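Local structure of ABC-type branched-chain amino acid transport systems periplasmic component-like protein (Thermomonospora curvata, 4N03) at residues Thr265-Lys268 with Pro269-Glu273; Ala286-Pro289 with Ala290-Lys293; Val90-Tyr93 with Thr94-Asn98; Gly68-Gly72 with Arg73-Ala77. The protein probably binds fatty acids, palmitic acid among them, as the extracytoplasmic substrate-binding component of an ABC transporter. All coordinates share one frame; numbering follows the deposited sequence. Where two conformers were deposited one is given.

Contact 1. Residues Thr265-Lys268 with Pro269-Glu273; sequences TPAK and PALVE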
loop_
_atom_site.group_PDB
_atom_site.type_symbol
_atom_site.label_atom_id
_atom_site.label_comp_id
_atom_site.label_asym_id
_atom_site.label_seq_id
_atom_site.Cartn_x
_atom_site.Cartn_y
_atom_site.Cartn_z
ATOM N N THR A 265 -17.256 14.183 6.197
ATOM C CA THR A 265 -17.061 14.770 7.505
ATOM C C THR A 265 -16.672 16.237 7.352
ATOM O O THR A 265 -16.375 16.684 6.243
ATOM C CB THR A 265 -15.960 14.058 8.317
ATOM O OG1 THR A 265 -14.685 14.481 7.848
ATOM C CG2 THR A 265 -16.056 12.538 8.205
ATOM N N PRO A 266 -16.606 16.977 8.457
ATOM C CA PRO A 266 -16.223 18.349 8.348
ATOM C C PRO A 266 -14.765 18.574 7.942
ATOM O O PRO A 266 -14.395 19.687 7.661
ATOM C CB PRO A 266 -16.500 18.904 9.747
ATOM C CG PRO A 266 -17.617 18.063 10.241
ATOM C CD PRO A 266 -17.228 16.697 9.763
ATOM N N ALA A 267 -13.953 17.521 7.840
ATOM C CA ALA A 267 -12.604 17.675 7.334
ATOM C C ALA A 267 -12.543 17.962 5.864
ATOM O O ALA A 267 -11.494 18.379 5.370
ATOM C CB ALA A 267 -11.783 16.426 7.658
ATOM N N LYS A 268 -13.659 17.754 5.143
ATOM C CA LYS A 268 -13.640 17.873 3.678
ATOM C C LYS A 268 -12.943 19.118 3.130
ATOM O O LYS A 268 -12.081 18.992 2.246
ATOM C CB LYS A 268 -15.060 17.779 3.114
ATOM C CG LYS A 268 -15.174 17.946 1.612
ATOM C CD LYS A 268 -16.603 17.978 1.079
ATOM C CE LYS A 268 -16.577 18.251 -0.413
ATOM N NZ LYS A 268 -16.183 19.651 -0.772
ATOM N N PRO A 269 -13.297 20.319 3.583
ATOM C CA PRO A 269 -12.662 21.509 3.009
ATOM C C PRO A 269 -11.143 21.568 3.218
ATOM O O PRO A 269 -10.444 22.184 2.424
ATOM C CB PRO A 269 -13.363 22.698 3.715
ATOM C CG PRO A 269 -14.440 22.107 4.480
ATOM C CD PRO A 269 -14.333 20.657 4.567
ATOM N N ALA A 270 -10.674 20.933 4.282
ATOM C CA ALA A 270 -9.230 20.861 4.567
ATOM C C ALA A 270 -8.526 19.722 3.835
ATOM O O ALA A 270 -7.289 19.630 3.937
ATOM C CB ALA A 270 -9.018 20.704 6.056
ATOM N N LEU A 271 -9.272 18.949 3.052
ATOM C CA LEU A 271 -8.693 17.877 2.282
ATOM C C LEU A 271 -8.741 18.140 0.788
ATOM O O LEU A 271 -7.903 17.626 0.050
ATOM C CB LEU A 271 -9.365 16.535 2.605
ATOM C CG LEU A 271 -9.177 16.119 4.068
ATOM C CD1 LEU A 271 -10.139 14.988 4.353
ATOM C CD2 LEU A 271 -7.709 15.770 4.380
ATOM N N VAL A 272 -9.704 18.938 0.291
ATOM C CA VAL A 272 -9.882 19.118 -1.159
ATOM C C VAL A 272 -9.135 20.302 -1.737
ATOM O O VAL A 272 -9.181 20.544 -2.939
ATOM C CB VAL A 272 -11.363 19.150 -1.562
ATOM C CG1 VAL A 272 -12.054 17.834 -1.222
ATOM C CG2 VAL A 272 -12.057 20.359 -0.980
ATOM N N GLU A 273 -8.421 21.015 -0.876
ATOM C CA GLU A 273 -7.396 21.967 -1.313
ATOM C C GLU A 273 -6.214 21.925 -0.368
ATOM O O GLU A 273 -6.409 21.775 0.813
ATOM C CB GLU A 273 -7.900 23.406 -1.406
ATOM C CG GLU A 273 -8.349 24.010 -0.133
ATOM C CD GLU A 273 -8.677 25.505 -0.242
ATOM O OE1 GLU A 273 -7.887 26.288 -0.801
ATOM O OE2 GLU A 273 -9.715 25.913 0.312
#
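K268 reaches V272 round a short, weakly bonded helical turn, and its side chain can be followed outward. K268 CB lies 3.3 Å from P269 CD, a closeness that largely follows from joining the two residues through a proline nitrogen. K268 CG stands anti to the backbone N (chi1 178°) and remains near the proline, 3.6 Å from P269 N, again largely by covalent geometry; side chain and ring cross at about a right angle. CD and CE extend the chain, and a bend at its end (chi4 -71°) leaves K268 NZ 4.2 Å from V272 CG2. Lysine suits this place because its aliphatic length spans the turn while its charge meets E377 in a salt bridge. The carbonyl of the same residue is gripped twice: V272 N lies 3.1 Å from K268 O, nearly along the C=O axis, and L271 N is 2.9 Å from K268 O, coming from above the carbonyl plane. Just before the helix, T265 OG1 accepts from A267 N at 3.1 Å, a capping bond within a type I turn in which P266, lacking an N-H, fits well. A267 CB also touches L271 CD1, 4.0 Å away. A267, A270 and L271 rest on A236 and A239 of helix 232-244, where the alanines' small size allows close packing, while V272 covers L263 in the loop that follows strand 251-253; beyond the turn the chain enters strand 275-279.

Contact 2. Residues Ala286-Pro289 with Ala290-Lys293; sequences ADLP and AIKK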
loop_
_atom_site.group_PDB
_atom_site.type_symbol
_atom_site.label_atom_id
_atom_site.label_comp_id
_atom_site.label_asym_id
_atom_site.label_seq_id
_atom_site.Cartn_x
_atom_site.Cartn_y
_atom_site.Cartn_z
ATOM N N ALA A 286 -8.589 7.490 -12.640
ATOM C CA ALA A 286 -7.637 7.502 -13.743
ATOM C C ALA A 286 -8.280 7.006 -15.044
ATOM O O ALA A 286 -9.060 6.061 -15.037
ATOM C CB ALA A 286 -6.450 6.633 -13.413
ATOM N N ASP A 287 -7.819 7.566 -16.143
ATOM C CA ASP A 287 -8.391 7.250 -17.464
ATOM C C ASP A 287 -7.689 6.019 -18.027
ATOM O O ASP A 287 -6.870 6.118 -18.944
ATOM C CB ASP A 287 -8.249 8.450 -18.391
ATOM C CG ASP A 287 -8.924 8.244 -19.725
ATOM O OD1 ASP A 287 -9.788 7.348 -19.809
ATOM O OD2 ASP A 287 -8.559 8.972 -20.662
ATOM N N LEU A 288 -8.005 4.867 -17.454
ATOM C CA LEU A 288 -7.471 3.580 -17.876
ATOM C C LEU A 288 -8.621 2.597 -17.993
ATOM O O LEU A 288 -9.428 2.509 -17.101
ATOM C CB LEU A 288 -6.468 3.072 -16.849
ATOM C CG LEU A 288 -5.184 3.868 -16.637
ATOM C CD1 LEU A 288 -4.427 3.325 -15.450
ATOM C CD2 LEU A 288 -4.246 3.903 -17.825
ATOM N N PRO A 289 -8.648 1.815 -19.075
ATOM C CA PRO A 289 -9.775 0.882 -19.253
ATOM C C PRO A 289 -9.951 -0.111 -18.120
ATOM O O PRO A 289 -11.070 -0.371 -17.687
ATOM C CB PRO A 289 -9.445 0.174 -20.574
ATOM C CG PRO A 289 -8.583 1.121 -21.288
ATOM C CD PRO A 289 -7.814 1.881 -20.281
ATOM N N ALA A 290 -8.860 -0.618 -17.541
ATOM C CA ALA A 290 -9.008 -1.602 -16.479
ATOM C C ALA A 290 -9.535 -0.960 -15.207
ATOM O O ALA A 290 -10.205 -1.627 -14.423
ATOM C CB ALA A 290 -7.705 -2.315 -16.190
ATOM N N ILE A 291 -9.196 0.317 -14.999
ATOM C CA ILE A 291 -9.706 1.042 -13.824
ATOM C C ILE A 291 -11.221 1.245 -13.946
ATOM O O ILE A 291 -11.953 1.023 -12.998
ATOM C CB ILE A 291 -8.998 2.400 -13.684
ATOM C CG1 ILE A 291 -7.577 2.206 -13.238
ATOM C CG2 ILE A 291 -9.729 3.360 -12.762
ATOM C CD1 ILE A 291 -7.329 1.871 -11.769
ATOM N N LYS A 292 -11.660 1.694 -15.115
ATOM C CA LYS A 292 -13.105 1.877 -15.380
ATOM C C LYS A 292 -13.884 0.564 -15.218
ATOM O O LYS A 292 -14.957 0.509 -14.592
ATOM C CB LYS A 292 -13.264 2.475 -16.772
ATOM C CG LYS A 292 -12.778 3.900 -16.897
ATOM C CD LYS A 292 -12.835 4.462 -18.310
ATOM C CE LYS A 292 -12.013 5.735 -18.441
ATOM N NZ LYS A 292 -12.552 6.863 -17.624
ATOM N N LYS A 293 -13.343 -0.511 -15.754
ATOM C CA LYS A 293 -13.951 -1.832 -15.610
ATOM C C LYS A 293 -14.058 -2.270 -14.157
ATOM O O LYS A 293 -15.076 -2.828 -13.712
ATOM C CB LYS A 293 -13.202 -2.836 -16.469
ATOM C CG LYS A 293 -13.724 -4.257 -16.482
ATOM C CD LYS A 293 -12.856 -5.136 -17.388
ATOM C CE LYS A 293 -13.553 -6.454 -17.685
ATOM N NZ LYS A 293 -12.788 -7.268 -18.672
HETATM O O HOH W 1 -11.642 6.078 -15.046
#
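D287 and K292 carry the charged part of this contact, across the first turn of helix 289-301. D287 OD1 lies 3.6 Å from K292 NZ, a rather long salt bridge, and nearer still to the carbon before it, 3.1 Å from K292 CE. The lysine chain runs back over the turn with CG beside its own backbone N (chi1 -69°) and bends at its end (chi4 -65°). A water links the lysine to the backbone of the preceding loop, donating to A286 O at 2.6 Å and accepting from K292 NZ at 2.8 Å. Backbone bonds form the second group. K292 N to L288 O, 3.1 Å, is nearly straight at 171°, and K293 N to P289 O, 3.0 Å, continues the helix. L288 occupies the N-cap position, although leucine has no side-chain oxygen to cap with; P289 suits the first turn because a proline nitrogen there needs no acceptor. D287 centres an inverse gamma turn that leads in. The apolar group is small: L288 CB meets I291 CG1 at 3.9 Å, and I291 is buried further against M284 and L353, with A290 also on L353. Chemically, the contact divides into an apolar inner side and a charged outer one. The acid and the water-held carbonyl both lie by the lysine's ammonium, and an acid just ahead of the helix would probably favour its positive end.

Contact 3. Residues Val90-Tyr93 with Thr94-Asn98; sequences VSIY and TELNN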
loop_
_atom_site.group_PDB
_atom_site.type_symbol
_atom_site.label_atom_id
_atom_site.label_comp_id
_atom_site.label_asym_id
_atom_site.label_seq_id
_atom_site.Cartn_x
_atom_site.Cartn_y
_atom_site.Cartn_z
ATOM N N VAL A 90 0.855 -11.701 14.320
ATOM C CA VAL A 90 1.630 -12.910 14.581
ATOM C C VAL A 90 0.782 -14.126 14.950
ATOM O O VAL A 90 0.987 -15.241 14.451
ATOM C CB VAL A 90 2.667 -12.690 15.648
ATOM C CG1 VAL A 90 3.372 -13.976 16.046
ATOM C CG2 VAL A 90 3.728 -11.686 15.196
ATOM N N SER A 91 -0.103 -13.928 15.885
ATOM C CA SER A 91 -1.054 -14.944 16.271
ATOM C C SER A 91 -1.853 -15.438 15.054
ATOM O O SER A 91 -2.020 -16.634 14.850
ATOM C CB SER A 91 -1.996 -14.365 17.336
ATOM O OG SER A 91 -2.895 -15.352 17.795
ATOM N N ILE A 92 -2.333 -14.493 14.225
ATOM C CA ILE A 92 -3.063 -14.844 13.005
ATOM C C ILE A 92 -2.179 -15.625 12.054
ATOM O O ILE A 92 -2.570 -16.633 11.536
ATOM C CB ILE A 92 -3.623 -13.607 12.304
ATOM C CG1 ILE A 92 -4.846 -13.122 13.102
ATOM C CG2 ILE A 92 -3.984 -13.893 10.847
ATOM C CD1 ILE A 92 -5.287 -11.704 12.820
ATOM N N TYR A 93 -0.925 -15.170 11.877
ATOM C CA TYR A 93 -0.025 -15.874 10.993
ATOM C C TYR A 93 0.088 -17.331 11.435
ATOM O O TYR A 93 0.029 -18.244 10.626
ATOM C CB TYR A 93 1.345 -15.184 10.940
ATOM C CG TYR A 93 2.287 -15.866 9.979
ATOM C CD1 TYR A 93 3.086 -16.918 10.407
ATOM C CD2 TYR A 93 2.286 -15.563 8.640
ATOM C CE1 TYR A 93 3.893 -17.605 9.509
ATOM C CE2 TYR A 93 3.104 -16.237 7.744
ATOM C CZ TYR A 93 3.910 -17.258 8.191
ATOM O OH TYR A 93 4.680 -17.933 7.288
ATOM N N THR A 94 0.254 -17.562 12.718
ATOM C CA THR A 94 0.478 -18.937 13.177
ATOM C C THR A 94 -0.798 -19.773 13.031
ATOM O O THR A 94 -0.704 -20.994 12.905
ATOM C CB THR A 94 0.972 -18.974 14.594
ATOM O OG1 THR A 94 -0.019 -18.451 15.421
ATOM C CG2 THR A 94 2.184 -18.164 14.807
ATOM N N GLU A 95 -1.966 -19.136 13.008
ATOM C CA GLU A 95 -3.238 -19.833 12.759
ATOM C C GLU A 95 -3.472 -20.167 11.293
ATOM O O GLU A 95 -4.302 -21.038 10.952
ATOM C CB GLU A 95 -4.399 -18.950 13.168
ATOM C CG GLU A 95 -4.563 -18.631 14.626
ATOM C CD GLU A 95 -5.802 -17.768 14.827
ATOM O OE1 GLU A 95 -5.708 -16.504 14.814
ATOM O OE2 GLU A 95 -6.906 -18.353 14.914
ATOM N N LEU A 96 -2.798 -19.451 10.404
ATOM C CA LEU A 96 -3.012 -19.654 8.991
ATOM C C LEU A 96 -1.904 -20.454 8.360
ATOM O O LEU A 96 -2.146 -21.046 7.320
ATOM C CB LEU A 96 -3.031 -18.311 8.256
ATOM C CG LEU A 96 -4.182 -17.378 8.542
ATOM C CD1 LEU A 96 -3.897 -16.069 7.820
ATOM C CD2 LEU A 96 -5.468 -18.001 8.068
ATOM N N ASN A 97 -0.671 -20.435 8.902
ATOM C CA ASN A 97 0.486 -20.738 8.058
ATOM C C ASN A 97 0.562 -22.167 7.580
ATOM O O ASN A 97 1.168 -22.447 6.571
ATOM C CB ASN A 97 1.818 -20.293 8.682
ATOM C CG ASN A 97 2.191 -21.071 9.935
ATOM O OD1 ASN A 97 1.334 -21.454 10.720
ATOM N ND2 ASN A 97 3.496 -21.265 10.151
ATOM N N ASN A 98 -0.040 -23.087 8.315
ATOM C CA ASN A 98 0.061 -24.458 7.890
ATOM C C ASN A 98 -1.070 -24.857 6.953
ATOM O O ASN A 98 -1.078 -25.971 6.435
ATOM C CB ASN A 98 0.275 -25.395 9.081
ATOM C CG ASN A 98 1.675 -25.197 9.739
ATOM O OD1 ASN A 98 2.713 -25.026 9.056
ATOM N ND2 ASN A 98 1.698 -25.207 11.059
HETATM O O HOH W 2 -5.252 -14.742 16.964
#
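T94 N to V90 O, 3.0 Å, and E95 N to S91 O, 3.1 Å, are regular alpha-helical bonds, whereas L96 N approaches Y93 O at 3.1 Å from above the carbonyl plane as the helix nears its end. The threonine hydroxyl turns back on the helix: T94 OG1 donates to S91 O at 2.8 Å, reaching it from the same face as E95 N, so this oxygen holds two donors. Threonine suits an exposed helical position where its hydroxyl can be satisfied locally. Y93 CG lies anti to the backbone N (chi1 -178°), laying the ring beneath N97. N97 CB sits over one face of the Y93 ring, 4.0 Å from the centroid and 30° off the normal, a CH-pi contact; the ring and amide planes are 47° apart. Y93 OH and N97 ND2 both bond to OD2 of D122, which ties the pair to helix 109-122. Replacing the tyrosine with an alanine would probably leave N97 CB without the face beneath it and D122 without the donor that the tyrosine hydroxyl supplies. On the inner side I92 CG2 and L96 CD1 touch at 3.7 Å, side chains pointing the same way, over R80 and V78 of strand 74-81. Outside, a water lies between S91 OG and E95 OE1. Such an amphipathic helix, apolar towards strand 74-81 and helix 109-122, polar outward, is typical of the alpha/beta layers of periplasmic binding proteins.

Contact 4. Residues Gly68-Gly72 with Arg73-Ala77; sequences GGVCG and RTIEA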
loop_
_atom_site.group_PDB
_atom_site.type_symbol
_atom_site.label_atom_id
_atom_site.label_comp_id
_atom_site.label_asym_id
_atom_site.label_seq_id
_atom_site.Cartn_x
_atom_site.Cartn_y
_atom_site.Cartn_z
ATOM N N GLY A 68 -13.834 -21.063 -13.785
ATOM C CA GLY A 68 -13.320 -22.424 -13.574
ATOM C C GLY A 68 -12.157 -22.542 -12.598
ATOM O O GLY A 68 -11.617 -23.635 -12.457
ATOM N N GLY A 69 -11.861 -21.479 -11.859
ATOM C CA GLY A 69 -10.755 -21.508 -10.916
ATOM C C GLY A 69 -9.417 -21.563 -11.614
ATOM O O GLY A 69 -9.250 -21.079 -12.703
ATOM N N VAL A 70 -8.424 -22.098 -10.918
ATOM C CA VAL A 70 -7.027 -22.268 -11.397
ATOM C C VAL A 70 -6.699 -23.747 -11.352
ATOM O O VAL A 70 -6.871 -24.381 -10.305
ATOM C CB VAL A 70 -5.974 -21.521 -10.550
ATOM C CG1 VAL A 70 -4.589 -21.783 -11.091
ATOM C CG2 VAL A 70 -6.286 -20.033 -10.580
ATOM N N CYS A 71 -6.289 -24.324 -12.476
ATOM C CA CYS A 71 -5.902 -25.743 -12.444
ATOM C C CYS A 71 -7.145 -26.562 -11.989
ATOM O O CYS A 71 -7.003 -27.566 -11.312
ATOM C CB CYS A 71 -4.590 -25.912 -11.549
ATOM S SG CYS A 71 -3.181 -26.561 -12.508
ATOM N N GLY A 72 -8.368 -26.106 -12.334
ATOM C CA GLY A 72 -9.604 -26.738 -11.911
ATOM C C GLY A 72 -9.941 -26.667 -10.432
ATOM O O GLY A 72 -10.853 -27.379 -9.919
ATOM N N ARG A 73 -9.239 -25.789 -9.716
ATOM C CA ARG A 73 -9.402 -25.635 -8.308
ATOM C C ARG A 73 -9.980 -24.250 -7.984
ATOM O O ARG A 73 -9.615 -23.230 -8.571
ATOM C CB ARG A 73 -8.046 -25.801 -7.616
ATOM C CG ARG A 73 -7.524 -27.238 -7.699
ATOM C CD ARG A 73 -6.067 -27.316 -7.265
ATOM N NE ARG A 73 -5.535 -28.660 -7.258
ATOM C CZ ARG A 73 -5.151 -29.329 -8.334
ATOM N NH1 ARG A 73 -5.186 -28.803 -9.519
ATOM N NH2 ARG A 73 -4.650 -30.544 -8.184
ATOM N N THR A 74 -10.902 -24.252 -7.037
ATOM C CA THR A 74 -11.542 -23.019 -6.579
ATOM C C THR A 74 -10.641 -22.303 -5.580
ATOM O O THR A 74 -10.120 -22.924 -4.701
ATOM C CB THR A 74 -12.913 -23.304 -5.916
ATOM O OG1 THR A 74 -12.743 -24.022 -4.689
ATOM C CG2 THR A 74 -13.789 -24.114 -6.778
ATOM N N ILE A 75 -10.567 -20.995 -5.713
ATOM C CA ILE A 75 -9.797 -20.184 -4.765
ATOM C C ILE A 75 -10.701 -19.819 -3.591
ATOM O O ILE A 75 -11.814 -19.312 -3.796
ATOM C CB ILE A 75 -9.259 -18.913 -5.447
ATOM C CG1 ILE A 75 -8.253 -19.291 -6.533
ATOM C CG2 ILE A 75 -8.619 -17.991 -4.411
ATOM C CD1 ILE A 75 -7.744 -18.131 -7.350
ATOM N N GLU A 76 -10.253 -20.104 -2.371
ATOM C CA GLU A 76 -10.932 -19.762 -1.119
ATOM C C GLU A 76 -9.996 -18.880 -0.302
ATOM O O GLU A 76 -8.938 -19.354 0.127
ATOM C CB GLU A 76 -11.190 -21.037 -0.291
ATOM C CG GLU A 76 -11.764 -20.847 1.118
ATOM C CD GLU A 76 -11.770 -22.127 1.949
ATOM O OE1 GLU A 76 -12.062 -23.206 1.390
ATOM O OE2 GLU A 76 -11.499 -22.063 3.167
ATOM N N ALA A 77 -10.401 -17.662 -0.052
ATOM C CA ALA A 77 -9.614 -16.734 0.743
ATOM C C ALA A 77 -10.171 -16.633 2.142
ATOM O O ALA A 77 -11.375 -16.330 2.296
ATOM C CB ALA A 77 -9.622 -15.360 0.117
#
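The guanidinium of R73 meets C71 O obliquely, R73 NH1 lying 2.8 Å from C71 O in a weak hydrogen bond and 3.6 Å from C71 CB. The peptide groups of the turn are the other flat groups: V70 N reaches R73 O at 2.9 Å in the carbonyl plane, while R73 N comes to V70 O at 2.8 Å from above the plane of the V70 carbonyl. The second closes a type I' turn from V70 to R73, and together they make a single antiparallel hydrogen-bonded pair. Such turns need left-handed backbone angles at their two central residues; G72 adopts them easily, and C71 does so despite its side chain. G69 also has a positive phi, and a side chain there would clash with R73 O, which instead takes a CA-H...O contact of 3.1 Å from G69 CA. G68, likewise at positive phi, closes the Schellman motif ending helix 47-66. Below the turn V70 CG2 touches I75 CD1 at 4.0 Å, and both pack on helix 309-330. R73 has firmer partners: NH1 pairs with D21, NH2 with Q25, and NE with T30 O. A leucine in its place would probably leave D21 without this countercharge, and Q25 and T30 O without these donors. The chemistry thus implies a buried charge satisfied on every nitrogen, beside a disulfide from C71 to C329 that ties the turn to helix 309-330, both of which probably hold the turn in place.

Along the chain the order is contact 4, contact 3, contact 1 and contact 2. Contacts 4 and 3 belong to the lobe built on the four-stranded parallel sheet: one opens strand 74-81, the other lies on helix 86-96 directly after it, with nearest atoms about 8 Å apart. Contact 1 leads into strand 275-279 of the seven-stranded sheet, and its centre is about 39 Å from that of contact 3 and 43 Å from that of contact 4, across the chain's centre. Contact 2 follows that strand, its centre about 26 Å from the centres of both contact 1 and contact 4, with the side chain of I291 about 10 Å from the bound palmitic acid. The four therefore sample both lobes of a two-lobed binding protein.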